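SOXA (Paracoccus denitrificans, PDB 2C1D) is the diheme cytochrome subunit that, with SoxX, starts sulfur oxidation by coupling thiosulfate to a cysteine of the carrier protein SoxY, passing electrons to cytochrome c. Local coordinates at residues 5-11 / 47-53; 56-62 / 259-263; 64-69 / 132-137; 200-204 / 252-258. All coordinates share one frame; numbering follows the deposited sequence.

Overall arrangement
Contacts 2 and 4 are buried, whereas contacts 1 and 3 lie farther from the chain's centre and are partly open. Helix 59-70 serves both contact 2 and contact 3, meeting residues 260-262 around its start and helix 132-143 farther along. Chemistry follows place: the outer contacts carry salt-bridge networks around Asp5 and Asp136, contact 2 is packed with valine and alanine, and contact 4 joins two loops by a backbone hydrogen bond. Contacts 2 and 4 touch the same heme c, while Met137 of contact 3 touches the other. Buried charge links the first, second and fourth, since Arg263 bridges both Glu50 and Glu258.

Contact 1: 5-11 / 47-53; sequences DGLVIET and RDLERDD
Ile9 packs against the backbone of the turn at 48-51, its CG1 3.5 Å from Glu50 O, while Leu7 lays CD1 on the CA of Arg51. These two side chains of strand 7-9 form the tight, buried face of the contact; Val8, between them, points away and is exposed, the alternation expected of a beta strand. A single bridge between Glu10 and Asp52 ties the backbones: Glu10 N donates to Arg51 O at 2.9 Å, and Asp53 N to Glu10 O at 3.1 Å, the latter almost straight at 170°. On the looser, more polar side, Asp5 faces two arginines. Arg47 grips Asp5 OD2 side-on with NE and NH2, each 3.1 Å from that oxygen, its guanidinium turned 75° from the carboxylate; its NH1 is bonded to Arg42 O. Arg51 NH2 comes from above the carboxylate plane and reaches Asp5 OD1 at 2.9 Å; the bend at chi3 (131°) turns the guanidinium toward Asp5, and its NH1 also bridges Asp48 OD2. One water joins Arg51 NE to Gly6 O and Val8 N. Asp53 forms a salt bridge with Arg146. Asp52, a zinc ligand with Asp55, turns its carboxylate away from strand 7-9. With two arginines around it, Asp5 is probably held as the anion, and the N-terminal strand is joined by charge as well as by backbone bonds to the chain leading into the zinc site.

Contact 2: 56-62 / 259-263; sequences NPAMVFV and GVSVR. With HEC (heme c), chain J.
Val260 pushes its CG2 methyl against Ala58 CB at 3.4 Å, tighter than usual for two carbons. The same methyl lies 3.9 Å from Val62 CG2 and equally near Met59 SD, making this branched side chain the hub of the contact. Its chi1 of -78° leaves CG2 between the backbone N and the carbonyl carbon, from where it meets all three. Alanine suits the closest point because a single methyl lets the start of helix 59-70 approach residues 259-263. Farther along, Val262 turns CG2 toward the Pro57 ring, 4.0 Å from CD, and slides past the side chain of Asn56. Alternation along strand 261-263 sends Ser261 the other way, where its hydroxyl is bonded to Gly204 O. Arg263 belongs to the heme side: NE donates to propionate oxygen O1A of heme c at 3.0 Å, nearly straight at 164°, with the acceptor in the guanidinium plane. Its NH2 returns to Val262 O at 2.8 Å and also forms a salt bridge with Glu50, and NH1 one with Glu258, which would fix the rotation of the group. Strand 261-263 runs parallel to 207-209, whose Tyr208 touches Pro57 and Ala58; Met215 of strand 214-216 and Leu143 of helix 132-143 lie close by, so that the contact joins the start of helix 59-70, with the turn before it, to the small mixed sheet beside helix 132-143.

Contact 3: 64-69 / 132-137; sequences RGLDKW and DNMKDM
Helices 64-69 and 132-137 cross at -106°, their axes 8.4 Å apart, with Gly65 and Asp136 nearest at a CA-CA distance of 4.4 Å. This is a helix-helix packing within the cytochrome c fold of the first heme domain. Glycine suits the crossing point, where the backbone of Asp136 leaves little room: Gly65 CA lies 3.6 Å from Asp136 CB. On the more solvent-exposed flank, Asp136 is shared by two bases of the other helix. Arg64 NH1 donates to the syn lone pair of Asp136 OD1 at 3.2 Å, the guanidinium and carboxylate planes being 46° apart. Lys68 approaches with an extended chain, and its NZ forms a salt bridge with the same carboxylate, although the modelled position of OD2 is less certain. The ammonium also reaches Asn133 OD1 at 2.7 Å, in the carbonyl plane; Asp132 adds only a more distant negative charge. Toward the interior the chemistry becomes apolar. Met137, which also touches heme c, folds at chi2 (58°) and chi3 to bring its methyl over the backbone of the facing helix, CE lying 4.0 Å from Lys68 CB. Trp69 is held by a bond from NE1 to Gln85 O and packs on Cys80, a covalent heme attachment. The Met-aromatic contact is edge-on: Met137 SD lies in the plane of the indole, 3.9 Å from Trp69 CE3.

Contact 4: 200-204 / 252-258; sequences GQING and GNGLSVE. With HEC (heme c), chain J.
Two irregular segments draw together toward their C-terminal ends, the CA atoms closing from 6.1 Å at Gln201 and Gly252 to 4.8 Å at Gly204 and Glu258. A type II turn from Gly252 to Leu255 reverses the second segment, and Gly254 adopts backbone angles that glycine alone tolerates comfortably. The joining bond is Glu258 N to Asn203 O, 3.2 Å long and nearly straight at 171°. Asn203 fills the space between the segments: its chi1 of 73° carries the amide toward Ser256 and the carboxylate of Glu258, with amide and carboxylate planes 75° apart. Leu255 crosses obliquely beside that amide, its CB 4.1 Å from Asn203 CG, and so covers a polar group with hydrocarbon. Glu258 lays its CB 3.8 Å from Gly204 CA, an approach helped by the lack of a side chain there. The extended chain of Glu258 carries the carboxylate on to Arg263 and Ser37, its charged and hydroxyl partners. On the other face, residues 200-202 line the heme pocket. Ile202 CG2 meets methyl CMA of heme c at 3.4 Å, and Gln201 O lies 3.5 Å from CBA of a propionate arm. Positive phi at Gly200 lets the chain turn closely past the porphyrin. Glu258 is buried close to Glu50, so two acids meet here; the neighbouring Arg263 probably offsets the negative charge gathered beside the second heme.

Contact 1: 5-11 / 47-53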
# COMPACT_ATOMS: atom_id res chain seq x y z
N ASP A 5 -17.64 4.98 -13.60
CA ASP A 5 -18.75 5.09 -12.62
C ASP A 5 -18.71 6.47 -11.94
O ASP A 5 -17.74 7.21 -12.09
CB ASP A 5 -18.68 3.96 -11.59
CG ASP A 5 -20.04 3.61 -10.96
OD1 ASP A 5 -21.01 4.39 -11.04
OD2 ASP A 5 -20.22 2.55 -10.33
N GLY A 6 -19.78 6.83 -11.24
CA GLY A 6 -19.83 8.06 -10.48
C GLY A 6 -20.36 7.80 -9.08
O GLY A 6 -21.18 6.91 -8.88
N LEU A 7 -19.87 8.58 -8.11
CA LEU A 7 -20.22 8.39 -6.71
C LEU A 7 -20.93 9.62 -6.13
O LEU A 7 -20.36 10.70 -6.02
CB LEU A 7 -18.97 8.03 -5.87
CG LEU A 7 -19.15 7.90 -4.36
CD1 LEU A 7 -20.30 6.97 -3.99
CD2 LEU A 7 -17.84 7.42 -3.71
N VAL A 8 -22.19 9.41 -5.74
CA VAL A 8 -23.01 10.41 -5.09
C VAL A 8 -23.60 9.66 -3.90
O VAL A 8 -24.32 8.68 -4.07
CB VAL A 8 -24.13 10.93 -6.02
CG1 VAL A 8 -24.95 11.99 -5.33
CG2 VAL A 8 -23.52 11.51 -7.30
N ILE A 9 -23.26 10.08 -2.71
CA ILE A 9 -23.65 9.38 -1.51
C ILE A 9 -25.02 9.87 -1.08
O ILE A 9 -25.23 11.07 -0.97
CB ILE A 9 -22.60 9.58 -0.39
CG1 ILE A 9 -21.19 9.17 -0.88
CG2 ILE A 9 -23.00 8.78 0.84
CD1 ILE A 9 -20.07 9.38 0.13
N GLU A 10 -25.95 8.95 -0.85
CA GLU A 10 -27.20 9.30 -0.16
C GLU A 10 -26.95 9.46 1.33
O GLU A 10 -26.44 8.57 1.97
CB GLU A 10 -28.27 8.22 -0.34
CG GLU A 10 -28.71 8.01 -1.77
CD GLU A 10 -29.97 7.17 -1.90
OE1 GLU A 10 -30.45 7.09 -3.03
OE2 GLU A 10 -30.46 6.60 -0.88
N THR A 11 -27.35 10.60 1.88
CA THR A 11 -27.18 10.88 3.30
C THR A 11 -28.45 11.43 3.94
O THR A 11 -29.47 11.64 3.28
CB THR A 11 -26.05 11.90 3.51
OG1 THR A 11 -26.56 13.24 3.36
CG2 THR A 11 -24.95 11.77 2.46
N ARG A 47 -18.27 -1.08 -4.20
CA ARG A 47 -18.54 0.32 -4.54
C ARG A 47 -19.89 0.74 -3.97
O ARG A 47 -20.04 1.84 -3.46
CB ARG A 47 -18.51 0.54 -6.06
CG ARG A 47 -17.11 0.47 -6.67
CD ARG A 47 -16.93 1.17 -8.01
NE ARG A 47 -18.02 0.90 -8.95
CZ ARG A 47 -18.12 -0.20 -9.71
NH1 ARG A 47 -17.23 -1.19 -9.64
NH2 ARG A 47 -19.14 -0.33 -10.56
N ASP A 48 -20.87 -0.17 -4.03
CA ASP A 48 -22.22 0.13 -3.56
C ASP A 48 -22.25 0.40 -2.06
O ASP A 48 -23.07 1.18 -1.59
CB ASP A 48 -23.21 -1.01 -3.94
CG ASP A 48 -23.67 -0.93 -5.40
OD1 ASP A 48 -24.51 -1.76 -5.87
OD2 ASP A 48 -23.29 -0.05 -6.20
N LEU A 49 -21.35 -0.22 -1.30
CA LEU A 49 -21.29 0.01 0.14
C LEU A 49 -20.96 1.45 0.54
O LEU A 49 -21.25 1.86 1.64
CB LEU A 49 -20.29 -0.91 0.80
CG LEU A 49 -20.66 -2.38 0.66
CD1 LEU A 49 -19.56 -3.19 1.25
CD2 LEU A 49 -22.00 -2.66 1.35
N GLU A 50 -20.36 2.21 -0.36
CA GLU A 50 -20.01 3.60 -0.04
C GLU A 50 -21.08 4.58 -0.54
O GLU A 50 -21.03 5.77 -0.18
CB GLU A 50 -18.64 3.93 -0.64
CG GLU A 50 -18.06 5.22 -0.12
CD GLU A 50 -16.57 5.38 -0.41
OE1 GLU A 50 -16.12 6.55 -0.45
OE2 GLU A 50 -15.84 4.37 -0.59
N ARG A 51 -22.02 4.09 -1.37
CA ARG A 51 -23.01 4.94 -2.05
C ARG A 51 -24.08 5.51 -1.16
O ARG A 51 -24.76 6.44 -1.57
CB ARG A 51 -23.77 4.20 -3.15
CG ARG A 51 -22.93 3.76 -4.26
CD ARG A 51 -23.69 3.06 -5.39
NE ARG A 51 -23.19 3.75 -6.55
CZ ARG A 51 -22.39 3.29 -7.46
NH1 ARG A 51 -22.04 2.03 -7.55
NH2 ARG A 51 -22.00 4.15 -8.37
N ASP A 52 -24.29 4.91 0.00
CA ASP A 52 -25.16 5.54 0.97
C ASP A 52 -24.86 5.18 2.41
O ASP A 52 -24.47 4.06 2.73
CB ASP A 52 -26.61 5.24 0.66
CG ASP A 52 -26.95 3.84 0.88
OD1 ASP A 52 -26.55 3.02 0.03
OD2 ASP A 52 -27.55 3.49 1.91
N ASP A 53 -25.07 6.15 3.27
CA ASP A 53 -24.69 6.05 4.66
C ASP A 53 -25.38 4.93 5.39
O ASP A 53 -24.81 4.38 6.33
CB ASP A 53 -24.97 7.36 5.37
CG ASP A 53 -24.02 8.48 4.91
OD1 ASP A 53 -23.04 8.19 4.20
OD2 ASP A 53 -24.20 9.67 5.21
O HOH W 1 -23.46 6.89 -6.75

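Contact 2: 56-62 / 259-263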
# COMPACT_ATOMS: atom_id res chain seq x y z
N ASN A 56 -23.23 1.85 4.62
CA ASN A 56 -21.78 2.01 4.80
C ASN A 56 -21.41 1.55 6.20
O ASN A 56 -21.74 2.23 7.16
CB ASN A 56 -21.40 3.48 4.59
CG ASN A 56 -19.89 3.71 4.58
OD1 ASN A 56 -19.39 4.71 4.03
ND2 ASN A 56 -19.17 2.82 5.21
N PRO A 57 -20.70 0.43 6.34
CA PRO A 57 -20.38 -0.09 7.69
C PRO A 57 -19.47 0.86 8.50
O PRO A 57 -19.41 0.75 9.70
CB PRO A 57 -19.67 -1.42 7.41
CG PRO A 57 -19.92 -1.71 5.98
CD PRO A 57 -20.14 -0.43 5.29
N ALA A 58 -18.76 1.75 7.83
CA ALA A 58 -17.91 2.72 8.55
C ALA A 58 -18.71 3.66 9.43
O ALA A 58 -18.17 4.17 10.39
CB ALA A 58 -17.04 3.51 7.57
N MET A 59 -19.99 3.89 9.11
CA MET A 59 -20.80 4.87 9.86
C MET A 59 -21.13 4.44 11.29
O MET A 59 -21.48 5.25 12.16
CB MET A 59 -22.08 5.22 9.08
CG MET A 59 -21.81 5.86 7.72
SD MET A 59 -21.00 7.50 7.84
CE MET A 59 -22.34 8.42 8.41
N VAL A 60 -21.01 3.15 11.54
CA VAL A 60 -21.07 2.66 12.91
C VAL A 60 -19.97 3.29 13.77
O VAL A 60 -20.17 3.65 14.93
CB VAL A 60 -20.92 1.12 12.91
CG1 VAL A 60 -20.91 0.57 14.31
CG2 VAL A 60 -22.06 0.51 12.08
N PHE A 61 -18.79 3.40 13.18
CA PHE A 61 -17.64 3.92 13.90
C PHE A 61 -17.59 5.43 13.92
O PHE A 61 -17.09 6.01 14.88
CB PHE A 61 -16.38 3.23 13.40
CG PHE A 61 -16.53 1.75 13.43
CD1 PHE A 61 -16.86 1.03 12.28
CD2 PHE A 61 -16.51 1.09 14.65
CE1 PHE A 61 -17.08 -0.37 12.35
CE2 PHE A 61 -16.72 -0.27 14.72
CZ PHE A 61 -17.01 -1.01 13.58
N VAL A 62 -18.17 6.07 12.90
CA VAL A 62 -18.45 7.52 12.97
C VAL A 62 -19.37 7.81 14.16
O VAL A 62 -19.08 8.71 14.93
CB VAL A 62 -19.08 8.02 11.72
CG1 VAL A 62 -19.58 9.47 11.86
CG2 VAL A 62 -18.10 7.87 10.54
N GLY A 259 -14.80 10.99 3.34
CA GLY A 259 -15.30 10.89 4.70
C GLY A 259 -14.80 9.61 5.31
O GLY A 259 -13.74 9.58 5.91
N VAL A 260 -15.58 8.54 5.16
CA VAL A 260 -15.12 7.20 5.52
C VAL A 260 -15.44 6.26 4.37
O VAL A 260 -16.60 6.08 4.01
CB VAL A 260 -15.75 6.64 6.85
CG1 VAL A 260 -15.07 7.24 8.08
CG2 VAL A 260 -17.27 6.83 6.90
N SER A 261 -14.39 5.69 3.77
CA SER A 261 -14.55 4.92 2.56
C SER A 261 -14.70 3.44 2.89
O SER A 261 -14.50 3.04 4.02
CB SER A 261 -13.36 5.14 1.62
OG SER A 261 -12.23 4.44 2.05
N VAL A 262 -15.11 2.66 1.89
CA VAL A 262 -15.15 1.19 2.03
C VAL A 262 -14.27 0.56 0.96
O VAL A 262 -14.37 0.90 -0.22
CB VAL A 262 -16.59 0.63 1.89
CG1 VAL A 262 -16.61 -0.86 2.12
CG2 VAL A 262 -17.53 1.34 2.89
N ARG A 263 -13.40 -0.34 1.40
CA ARG A 263 -12.45 -1.05 0.52
C ARG A 263 -12.42 -2.52 0.96
O ARG A 263 -13.02 -2.87 1.98
CB ARG A 263 -11.06 -0.40 0.65
CG ARG A 263 -11.02 1.07 0.27
CD ARG A 263 -11.04 1.33 -1.21
NE ARG A 263 -10.91 2.74 -1.52
CZ ARG A 263 -11.93 3.60 -1.58
NH1 ARG A 263 -11.68 4.88 -1.82
NH2 ARG A 263 -13.19 3.20 -1.39
FE HEC J . -0.08 -0.28 -1.40
CHA HEC J . -3.47 -0.59 -1.11
CHB HEC J . -0.35 2.90 -0.06
CHC HEC J . 3.28 0.03 -1.51
CHD HEC J . 0.11 -3.17 -3.16
NA HEC J . -1.65 0.94 -0.71
C1A HEC J . -2.97 0.60 -0.69
C2A HEC J . -3.72 1.71 -0.17
C3A HEC J . -2.83 2.69 0.13
C4A HEC J . -1.52 2.21 -0.22
CMA HEC J . -3.11 4.06 0.72
CAA HEC J . -5.25 1.78 0.02
CBA HEC J . -5.87 2.55 -1.16
CGA HEC J . -7.37 2.71 -0.99
O1A HEC J . -8.00 3.33 -1.89
O2A HEC J . -7.96 2.21 0.02
NB HEC J . 1.19 1.16 -0.89
C1B HEC J . 0.91 2.38 -0.31
C2B HEC J . 2.14 3.01 0.06
C3B HEC J . 3.14 2.23 -0.35
C4B HEC J . 2.56 1.05 -0.93
CMB HEC J . 2.25 4.39 0.70
CAB HEC J . 4.65 2.51 -0.18
CBB HEC J . 4.97 2.62 1.15
NC HEC J . 1.43 -1.38 -2.21
C1C HEC J . 2.75 -1.06 -2.17
C2C HEC J . 3.52 -2.10 -2.82
C3C HEC J . 2.64 -3.01 -3.29
C4C HEC J . 1.31 -2.54 -2.91
CMC HEC J . 5.06 -2.05 -2.91
CAC HEC J . 2.81 -4.34 -4.10
CBC HEC J . 3.76 -5.25 -3.87
ND HEC J . -1.42 -1.64 -2.01
C1D HEC J . -1.12 -2.79 -2.74
C2D HEC J . -2.33 -3.55 -2.97
C3D HEC J . -3.43 -2.75 -2.32
C4D HEC J . -2.78 -1.59 -1.76
CMD HEC J . -2.49 -4.89 -3.72
CAD HEC J . -4.95 -3.07 -2.31
CBD HEC J . -5.52 -2.69 -3.68
CGD HEC J . -5.57 -1.19 -3.91
O1D HEC J . -4.63 -0.58 -4.47
O2D HEC J . -6.56 -0.55 -3.54

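Contact 3: 64-69 / 132-137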
# COMPACT_ATOMS: atom_id res chain seq x y z
N ARG A 64 -19.99 6.03 16.92
CA ARG A 64 -19.29 5.76 18.15
C ARG A 64 -18.26 6.86 18.45
O ARG A 64 -18.03 7.21 19.61
CB ARG A 64 -18.60 4.43 18.01
CG ARG A 64 -18.07 3.87 19.26
CD ARG A 64 -16.81 3.13 19.02
NE ARG A 64 -17.01 1.72 19.03
CZ ARG A 64 -16.20 0.81 18.51
NH1 ARG A 64 -15.07 1.10 17.86
NH2 ARG A 64 -16.56 -0.44 18.66
N GLY A 65 -17.63 7.39 17.39
CA GLY A 65 -16.76 8.55 17.52
C GLY A 65 -17.53 9.72 18.11
O GLY A 65 -17.00 10.46 18.92
N LEU A 66 -18.77 9.89 17.69
CA LEU A 66 -19.59 11.00 18.15
C LEU A 66 -19.93 10.83 19.63
O LEU A 66 -19.96 11.81 20.38
CB LEU A 66 -20.85 11.14 17.29
CG LEU A 66 -21.90 12.19 17.71
CD1 LEU A 66 -21.31 13.60 17.69
CD2 LEU A 66 -23.11 12.12 16.80
N ASP A 67 -20.15 9.59 20.07
CA ASP A 67 -20.34 9.30 21.49
C ASP A 67 -19.11 9.66 22.29
O ASP A 67 -19.21 10.28 23.34
CB ASP A 67 -20.74 7.83 21.73
CG ASP A 67 -22.12 7.51 21.16
OD1 ASP A 67 -22.93 8.44 20.93
OD2 ASP A 67 -22.50 6.36 20.87
N LYS A 68 -17.94 9.34 21.77
CA LYS A 68 -16.70 9.63 22.47
C LYS A 68 -16.41 11.14 22.48
O LYS A 68 -15.86 11.66 23.44
CB LYS A 68 -15.53 8.83 21.89
CG LYS A 68 -15.69 7.31 22.07
CD LYS A 68 -14.73 6.45 21.24
CE LYS A 68 -14.75 4.98 21.75
NZ LYS A 68 -13.82 4.07 21.00
N TRP A 69 -16.82 11.85 21.43
CA TRP A 69 -16.67 13.31 21.35
C TRP A 69 -17.49 14.00 22.45
O TRP A 69 -17.05 14.98 23.04
CB TRP A 69 -17.11 13.79 19.97
CG TRP A 69 -17.23 15.28 19.77
CD1 TRP A 69 -18.33 16.07 20.03
CD2 TRP A 69 -16.26 16.14 19.17
NE1 TRP A 69 -18.07 17.38 19.69
CE2 TRP A 69 -16.81 17.45 19.15
CE3 TRP A 69 -14.95 15.95 18.69
CZ2 TRP A 69 -16.11 18.55 18.67
CZ3 TRP A 69 -14.25 17.05 18.19
CH2 TRP A 69 -14.84 18.33 18.18
N ASP A 132 -9.01 2.10 18.98
CA ASP A 132 -10.38 2.37 18.61
C ASP A 132 -10.81 3.80 18.91
O ASP A 132 -11.50 4.40 18.11
CB ASP A 132 -11.31 1.36 19.26
CG ASP A 132 -11.36 0.07 18.47
OD1 ASP A 132 -11.68 -0.99 19.04
OD2 ASP A 132 -11.06 0.05 17.25
N ASN A 133 -10.38 4.35 20.04
CA ASN A 133 -10.70 5.74 20.36
C ASN A 133 -10.20 6.66 19.25
O ASN A 133 -10.90 7.56 18.82
CB ASN A 133 -10.12 6.17 21.71
CG ASN A 133 -10.90 5.61 22.89
OD1 ASN A 133 -12.00 5.09 22.74
ND2 ASN A 133 -10.32 5.72 24.09
N MET A 134 -8.98 6.42 18.81
CA MET A 134 -8.36 7.20 17.74
C MET A 134 -9.00 7.02 16.37
O MET A 134 -9.31 8.02 15.70
CB MET A 134 -6.87 6.93 17.66
CG MET A 134 -6.10 7.93 16.79
SD MET A 134 -6.17 9.64 17.26
CE MET A 134 -4.84 9.68 18.51
N LYS A 135 -9.23 5.78 15.96
CA LYS A 135 -9.83 5.51 14.64
C LYS A 135 -11.27 6.05 14.56
O LYS A 135 -11.66 6.65 13.57
CB LYS A 135 -9.77 4.02 14.32
CG LYS A 135 -8.35 3.49 14.30
CD LYS A 135 -8.21 2.07 13.74
CE LYS A 135 -9.06 1.03 14.46
NZ LYS A 135 -8.63 -0.36 14.02
N ASP A 136 -12.04 5.89 15.63
CA ASP A 136 -13.38 6.44 15.65
C ASP A 136 -13.34 7.97 15.59
O ASP A 136 -14.17 8.58 14.91
CB ASP A 136 -14.18 6.07 16.90
CG ASP A 136 -14.34 4.56 17.11
OD1 ASP A 136 -14.14 3.72 16.19
OD2 ASP A 136 -14.62 4.15 18.26
N MET A 137 -12.43 8.58 16.34
CA MET A 137 -12.37 10.04 16.37
C MET A 137 -11.95 10.59 15.00
O MET A 137 -12.55 11.54 14.52
CB MET A 137 -11.44 10.55 17.47
CG MET A 137 -11.69 12.04 17.81
SD MET A 137 -13.37 12.40 18.33
CE MET A 137 -13.33 11.58 19.97

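Contact 4: 200-204 / 252-258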
# COMPACT_ATOMS: atom_id res chain seq x y z
N GLY A 200 -3.19 3.95 -4.91
CA GLY A 200 -2.81 3.99 -3.51
C GLY A 200 -3.04 5.37 -2.92
O GLY A 200 -2.15 5.90 -2.24
N GLN A 201 -4.21 5.93 -3.18
CA GLN A 201 -4.59 7.23 -2.65
C GLN A 201 -5.16 7.07 -1.24
O GLN A 201 -5.68 6.01 -0.89
CB GLN A 201 -5.60 7.92 -3.58
CG GLN A 201 -5.18 8.04 -5.09
CD GLN A 201 -4.26 9.21 -5.39
OE1 GLN A 201 -3.69 9.78 -4.47
NE2 GLN A 201 -4.10 9.56 -6.69
N ILE A 202 -5.07 8.14 -0.46
CA ILE A 202 -5.58 8.18 0.91
C ILE A 202 -6.69 9.21 1.10
O ILE A 202 -7.08 9.49 2.23
CB ILE A 202 -4.45 8.38 1.98
CG1 ILE A 202 -3.74 9.73 1.85
CG2 ILE A 202 -3.43 7.27 1.89
CD1 ILE A 202 -2.79 9.99 3.00
N ASN A 203 -7.26 9.72 0.01
CA ASN A 203 -8.39 10.65 0.12
C ASN A 203 -9.64 10.01 0.76
O ASN A 203 -10.54 10.73 1.18
CB ASN A 203 -8.78 11.23 -1.23
CG ASN A 203 -9.47 10.22 -2.12
OD1 ASN A 203 -10.67 10.38 -2.51
ND2 ASN A 203 -8.75 9.18 -2.47
N GLY A 204 -9.68 8.69 0.81
CA GLY A 204 -10.80 7.94 1.35
C GLY A 204 -10.64 7.49 2.81
O GLY A 204 -11.57 6.93 3.37
N GLY A 252 -3.37 13.01 -4.18
CA GLY A 252 -4.80 13.05 -4.49
C GLY A 252 -5.42 14.42 -4.38
O GLY A 252 -6.65 14.52 -4.29
N ASN A 253 -4.62 15.49 -4.38
CA ASN A 253 -5.16 16.86 -4.40
C ASN A 253 -6.14 17.03 -5.55
O ASN A 253 -5.80 16.71 -6.72
CB ASN A 253 -4.02 17.87 -4.55
CG ASN A 253 -3.41 18.27 -3.23
OD1 ASN A 253 -3.96 17.96 -2.17
ND2 ASN A 253 -2.28 18.99 -3.29
N GLY A 254 -7.35 17.48 -5.24
CA GLY A 254 -8.41 17.64 -6.23
C GLY A 254 -9.51 16.62 -6.08
O GLY A 254 -10.68 16.91 -6.35
N LEU A 255 -9.16 15.40 -5.68
CA LEU A 255 -10.17 14.41 -5.32
C LEU A 255 -10.90 14.89 -4.06
O LEU A 255 -10.33 15.64 -3.25
CB LEU A 255 -9.54 13.04 -5.07
CG LEU A 255 -8.89 12.35 -6.27
CD1 LEU A 255 -7.99 11.24 -5.80
CD2 LEU A 255 -9.94 11.83 -7.24
N SER A 256 -12.14 14.46 -3.88
CA SER A 256 -12.87 14.77 -2.67
C SER A 256 -12.43 13.90 -1.49
O SER A 256 -12.09 12.70 -1.60
CB SER A 256 -14.39 14.61 -2.83
OG SER A 256 -14.92 15.39 -3.89
N VAL A 257 -12.52 14.50 -0.32
CA VAL A 257 -12.53 13.75 0.90
C VAL A 257 -13.78 12.85 0.86
O VAL A 257 -14.89 13.36 0.78
CB VAL A 257 -12.59 14.69 2.10
CG1 VAL A 257 -12.74 13.91 3.36
CG2 VAL A 257 -11.33 15.53 2.19
N GLU A 258 -13.59 11.54 0.94
CA GLU A 258 -14.73 10.61 0.93
C GLU A 258 -15.46 10.55 2.27
O GLU A 258 -16.64 10.17 2.31
CB GLU A 258 -14.28 9.22 0.45
CG GLU A 258 -13.82 9.30 -1.01
CD GLU A 258 -13.34 8.00 -1.64
OE1 GLU A 258 -13.74 6.89 -1.22
OE2 GLU A 258 -12.58 8.09 -2.63
FE HEC J . -0.08 -0.28 -1.40
CHA HEC J . -3.47 -0.59 -1.11
CHB HEC J . -0.35 2.90 -0.06
CHC HEC J . 3.28 0.03 -1.51
CHD HEC J . 0.11 -3.17 -3.16
NA HEC J . -1.65 0.94 -0.71
C1A HEC J . -2.97 0.60 -0.69
C2A HEC J . -3.72 1.71 -0.17
C3A HEC J . -2.83 2.69 0.13
C4A HEC J . -1.52 2.21 -0.22
CMA HEC J . -3.11 4.06 0.72
CAA HEC J . -5.25 1.78 0.02
CBA HEC J . -5.87 2.55 -1.16
CGA HEC J . -7.37 2.71 -0.99
O1A HEC J . -8.00 3.33 -1.89
O2A HEC J . -7.96 2.21 0.02
NB HEC J . 1.19 1.16 -0.89
C1B HEC J . 0.91 2.38 -0.31
C2B HEC J . 2.14 3.01 0.06
C3B HEC J . 3.14 2.23 -0.35
C4B HEC J . 2.56 1.05 -0.93
CMB HEC J . 2.25 4.39 0.70
CAB HEC J . 4.65 2.51 -0.18
CBB HEC J . 4.97 2.62 1.15
NC HEC J . 1.43 -1.38 -2.21
C1C HEC J . 2.75 -1.06 -2.17
C2C HEC J . 3.52 -2.10 -2.82
C3C HEC J . 2.64 -3.01 -3.29
C4C HEC J . 1.31 -2.54 -2.91
CMC HEC J . 5.06 -2.05 -2.91
CAC HEC J . 2.81 -4.34 -4.10
CBC HEC J . 3.76 -5.25 -3.87
ND HEC J . -1.42 -1.64 -2.01
C1D HEC J . -1.12 -2.79 -2.74
C2D HEC J . -2.33 -3.55 -2.97
C3D HEC J . -3.43 -2.75 -2.32
C4D HEC J . -2.78 -1.59 -1.76
CMD HEC J . -2.49 -4.89 -3.72
CAD HEC J . -4.95 -3.07 -2.31
CBD HEC J . -5.52 -2.69 -3.68
CGD HEC J . -5.57 -1.19 -3.91
O1D HEC J . -4.63 -0.58 -4.47
O2D HEC J . -6.56 -0.55 -3.54